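Local coordinates for putative D-tyrosyl-tRNA(Tyr) deacylase 2 (Leishmania major, PDB 1TC5), which probably hydrolyses D-tyrosyl-tRNA(Tyr) to D-tyrosine and free tRNA(Tyr), acting as a homodimer that may guard the cell against the harmful effect of D-tyrosine, at residues A[22-33]-A[170-181]. Sequence-based numbering, arbitrary orientation.
Sequences HLLVNNVDKYVR and ISGTFGNRQGLR
The carbonyl oxygen of Val25 meets two side chains of the segment 170-181: Thr173 OG1, which accepts from Asn147 ND2, donates to it over 2.9 Å, in the carbonyl plane and on a lone pair, and Asn176 ND2 lies 3.0 Å from the same oxygen. The motif is a beta hairpin, 22-33, whose first strand pairs antiparallel with the strand beginning at Leu180, while its turn meets the loop leading into that strand; Leu180 and Arg181 also pair with a strand of the second subunit, so the sheet runs on across the dimer interface. His22 and Arg181 form the hydrogen-bonded pair, and Leu24 N continues the ladder to Gly179 O (2.8 Å, nearly straight at 177°). Glycine suits position 179 because a beta carbon there would run into Leu24 CD2.

At the hairpin turn, Asn27 OD1 takes the backbone N-H of Arg177 on a lone pair at 2.8 Å, and the amide of Asn27 stacks on that of Asn176 with planes 27° apart. Asn26 suits the turn because its OD1 accepts Val28 N and Lys30 N from opposite faces, the first closing an Asx turn. Gln178, its chain folded back at chi2 (-63°), braces the type II turn from Thr173 to Asn176: NE2 donates to the backbone carbonyl oxygens of both residues, while OE1 accepts from a water that takes the N-H of Thr173. Apolar Leu23 suits the face it shares with Leu180, turned from His22 and Arg181, where it is buried against Leu95 and CD2 presses on Gly172 CA.

Tyr31 offers a broad ring between Leu24 CD1 on one face and Arg181 on the other, a cation-pi contact in which Arg181 CZ stands 4.3 Å from the ring centroid, with Arg181 NH2 3.4 Å from Tyr31 CE1.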
# COMPACT_ATOMS: atom_id res chain seq x y z
N HIS A 22 11.05 -7.06 -2.81
CA HIS A 22 12.34 -6.96 -2.13
C HIS A 22 12.17 -6.10 -0.88
O HIS A 22 11.74 -4.94 -0.97
CB HIS A 22 13.43 -6.33 -3.02
CG HIS A 22 13.44 -6.85 -4.41
ND1 HIS A 22 14.04 -8.04 -4.76
CD2 HIS A 22 12.91 -6.34 -5.56
CE1 HIS A 22 13.87 -8.25 -6.06
NE2 HIS A 22 13.19 -7.24 -6.56
N LEU A 23 12.53 -6.65 0.28
CA LEU A 23 12.39 -5.95 1.54
C LEU A 23 13.75 -5.85 2.25
O LEU A 23 14.42 -6.83 2.46
CB LEU A 23 11.34 -6.66 2.43
CG LEU A 23 11.03 -6.01 3.79
CD1 LEU A 23 10.46 -4.64 3.62
CD2 LEU A 23 10.09 -6.89 4.63
N LEU A 24 14.12 -4.64 2.61
CA LEU A 24 15.35 -4.35 3.32
C LEU A 24 15.22 -4.78 4.78
O LEU A 24 14.29 -4.37 5.49
CB LEU A 24 15.63 -2.85 3.25
CG LEU A 24 16.95 -2.33 3.81
CD1 LEU A 24 18.12 -2.67 2.89
CD2 LEU A 24 16.84 -0.84 4.01
N VAL A 25 16.17 -5.60 5.24
CA VAL A 25 16.09 -6.20 6.57
C VAL A 25 17.17 -5.75 7.57
O VAL A 25 17.02 -6.01 8.75
CB VAL A 25 16.10 -7.74 6.50
CG1 VAL A 25 14.82 -8.23 5.80
CG2 VAL A 25 17.36 -8.26 5.81
N ASN A 26 18.23 -5.09 7.11
CA ASN A 26 19.31 -4.64 8.01
C ASN A 26 19.54 -3.11 8.07
O ASN A 26 20.56 -2.63 8.54
CB ASN A 26 20.64 -5.37 7.71
CG ASN A 26 21.26 -4.94 6.39
OD1 ASN A 26 20.66 -4.22 5.63
ND2 ASN A 26 22.48 -5.40 6.12
N ASN A 27 18.60 -2.34 7.55
CA ASN A 27 18.69 -0.87 7.50
C ASN A 27 19.76 -0.33 6.53
O ASN A 27 19.95 0.88 6.43
CB ASN A 27 18.88 -0.24 8.89
CG ASN A 27 17.60 -0.12 9.65
OD1 ASN A 27 16.51 -0.15 9.06
ND2 ASN A 27 17.71 0.06 10.95
N VAL A 28 20.43 -1.22 5.80
CA VAL A 28 21.55 -0.80 4.97
C VAL A 28 21.34 -1.26 3.53
O VAL A 28 20.82 -0.50 2.72
CB VAL A 28 22.91 -1.25 5.55
CG1 VAL A 28 24.07 -0.75 4.67
CG2 VAL A 28 23.07 -0.72 6.98
N ASP A 29 21.70 -2.50 3.21
CA ASP A 29 21.62 -2.96 1.82
C ASP A 29 21.30 -4.44 1.61
O ASP A 29 21.39 -4.93 0.50
CB ASP A 29 22.87 -2.51 1.03
CG ASP A 29 24.12 -3.28 1.41
OD1 ASP A 29 24.26 -3.68 2.58
OD2 ASP A 29 25.02 -3.49 0.59
N LYS A 30 20.90 -5.15 2.65
CA LYS A 30 20.51 -6.55 2.53
C LYS A 30 18.98 -6.61 2.31
O LYS A 30 18.20 -6.16 3.15
CB LYS A 30 20.97 -7.35 3.77
CG LYS A 30 20.76 -8.86 3.64
CD LYS A 30 21.25 -9.61 4.90
CE LYS A 30 21.31 -11.14 4.72
NZ LYS A 30 19.98 -11.80 4.81
N TYR A 31 18.58 -7.13 1.16
CA TYR A 31 17.19 -7.35 0.81
C TYR A 31 16.87 -8.82 0.76
O TYR A 31 17.65 -9.62 0.24
CB TYR A 31 16.88 -6.73 -0.54
CG TYR A 31 16.99 -5.23 -0.57
CD1 TYR A 31 18.22 -4.61 -0.76
CD2 TYR A 31 15.85 -4.43 -0.42
CE1 TYR A 31 18.33 -3.22 -0.79
CE2 TYR A 31 15.94 -3.06 -0.44
CZ TYR A 31 17.19 -2.45 -0.63
OH TYR A 31 17.28 -1.07 -0.66
N VAL A 32 15.69 -9.18 1.28
CA VAL A 32 15.13 -10.52 1.14
C VAL A 32 13.98 -10.46 0.13
O VAL A 32 13.26 -9.43 -0.00
CB VAL A 32 14.66 -11.08 2.49
CG1 VAL A 32 15.83 -11.23 3.42
CG2 VAL A 32 13.61 -10.18 3.16
N ARG A 33 13.79 -11.57 -0.57
CA ARG A 33 12.93 -11.59 -1.73
C ARG A 33 11.72 -12.48 -1.57
O ARG A 33 11.76 -13.54 -0.91
CB ARG A 33 13.74 -12.08 -2.92
CG ARG A 33 14.85 -11.11 -3.32
CD ARG A 33 15.38 -11.41 -4.69
NE ARG A 33 14.33 -11.21 -5.69
CZ ARG A 33 14.46 -11.41 -6.99
NH1 ARG A 33 15.62 -11.83 -7.49
NH2 ARG A 33 13.44 -11.18 -7.79
N ILE A 170 8.01 -14.29 4.23
CA ILE A 170 9.06 -13.32 4.45
C ILE A 170 8.47 -12.23 5.32
O ILE A 170 7.33 -11.85 5.13
CB ILE A 170 9.56 -12.71 3.11
CG1 ILE A 170 9.93 -13.80 2.10
CG2 ILE A 170 10.74 -11.79 3.36
CD1 ILE A 170 10.95 -14.86 2.59
N SER A 171 9.25 -11.75 6.28
CA SER A 171 8.80 -10.71 7.20
C SER A 171 9.90 -9.70 7.51
O SER A 171 11.09 -10.03 7.64
CB SER A 171 8.24 -11.36 8.48
OG SER A 171 9.17 -12.28 9.02
N GLY A 172 9.48 -8.44 7.66
CA GLY A 172 10.38 -7.37 8.02
C GLY A 172 10.94 -7.50 9.41
O GLY A 172 10.39 -8.19 10.27
N THR A 173 12.08 -6.88 9.62
CA THR A 173 12.70 -6.79 10.94
C THR A 173 11.95 -5.71 11.68
O THR A 173 11.90 -4.56 11.22
CB THR A 173 14.19 -6.42 10.75
OG1 THR A 173 14.82 -7.45 9.96
CG2 THR A 173 14.96 -6.42 12.08
N PHE A 174 11.31 -6.08 12.79
CA PHE A 174 10.54 -5.14 13.58
C PHE A 174 11.41 -3.98 14.05
O PHE A 174 12.52 -4.20 14.56
CB PHE A 174 9.95 -5.82 14.81
CG PHE A 174 8.87 -5.00 15.47
CD1 PHE A 174 7.63 -4.87 14.88
CD2 PHE A 174 9.12 -4.31 16.65
CE1 PHE A 174 6.63 -4.11 15.46
CE2 PHE A 174 8.13 -3.53 17.24
CZ PHE A 174 6.88 -3.44 16.65
N GLY A 175 10.89 -2.76 13.91
CA GLY A 175 11.58 -1.56 14.37
C GLY A 175 12.56 -1.03 13.35
O GLY A 175 13.10 0.05 13.55
N ASN A 176 12.82 -1.76 12.26
CA ASN A 176 13.70 -1.27 11.20
C ASN A 176 12.95 -0.41 10.20
O ASN A 176 11.72 -0.38 10.16
CB ASN A 176 14.44 -2.43 10.46
CG ASN A 176 15.71 -2.88 11.16
OD1 ASN A 176 15.90 -2.61 12.35
ND2 ASN A 176 16.58 -3.59 10.43
N ARG A 177 13.72 0.32 9.39
CA ARG A 177 13.20 1.05 8.23
C ARG A 177 12.93 0.03 7.13
O ARG A 177 13.81 -0.73 6.76
CB ARG A 177 14.23 2.08 7.77
CG ARG A 177 13.86 2.87 6.52
CD ARG A 177 14.77 4.09 6.27
NE ARG A 177 16.16 3.69 6.05
CZ ARG A 177 16.63 3.07 4.96
NH1 ARG A 177 15.84 2.81 3.92
NH2 ARG A 177 17.90 2.74 4.89
N GLN A 178 11.71 0.04 6.60
CA GLN A 178 11.22 -1.01 5.70
C GLN A 178 11.41 -0.59 4.22
O GLN A 178 10.44 -0.38 3.45
CB GLN A 178 9.75 -1.32 6.01
CG GLN A 178 9.45 -1.64 7.48
CD GLN A 178 10.16 -2.89 7.97
OE1 GLN A 178 10.19 -3.92 7.27
NE2 GLN A 178 10.76 -2.80 9.15
N GLY A 179 12.68 -0.45 3.84
CA GLY A 179 13.02 -0.23 2.45
C GLY A 179 12.38 -1.30 1.56
O GLY A 179 12.43 -2.48 1.87
N LEU A 180 11.80 -0.87 0.45
CA LEU A 180 10.92 -1.73 -0.34
C LEU A 180 11.08 -1.52 -1.84
O LEU A 180 11.16 -0.38 -2.32
CB LEU A 180 9.46 -1.46 0.05
CG LEU A 180 8.39 -2.28 -0.69
CD1 LEU A 180 8.49 -3.77 -0.35
CD2 LEU A 180 7.00 -1.75 -0.37
N ARG A 181 11.13 -2.62 -2.58
CA ARG A 181 10.84 -2.61 -4.01
C ARG A 181 9.70 -3.60 -4.26
O ARG A 181 9.76 -4.75 -3.84
CB ARG A 181 12.09 -2.98 -4.83
CG ARG A 181 13.34 -2.15 -4.49
CD ARG A 181 14.53 -2.37 -5.44
NE ARG A 181 15.81 -2.49 -4.73
CZ ARG A 181 16.68 -3.51 -4.85
NH1 ARG A 181 16.44 -4.54 -5.66
NH2 ARG A 181 17.81 -3.49 -4.16
O HOH W 1 12.77 -5.11 7.38
O HOH W 2 15.61 -2.48 7.23
O HOH W 3 15.74 1.14 12.65
O HOH W 4 19.33 1.93 2.68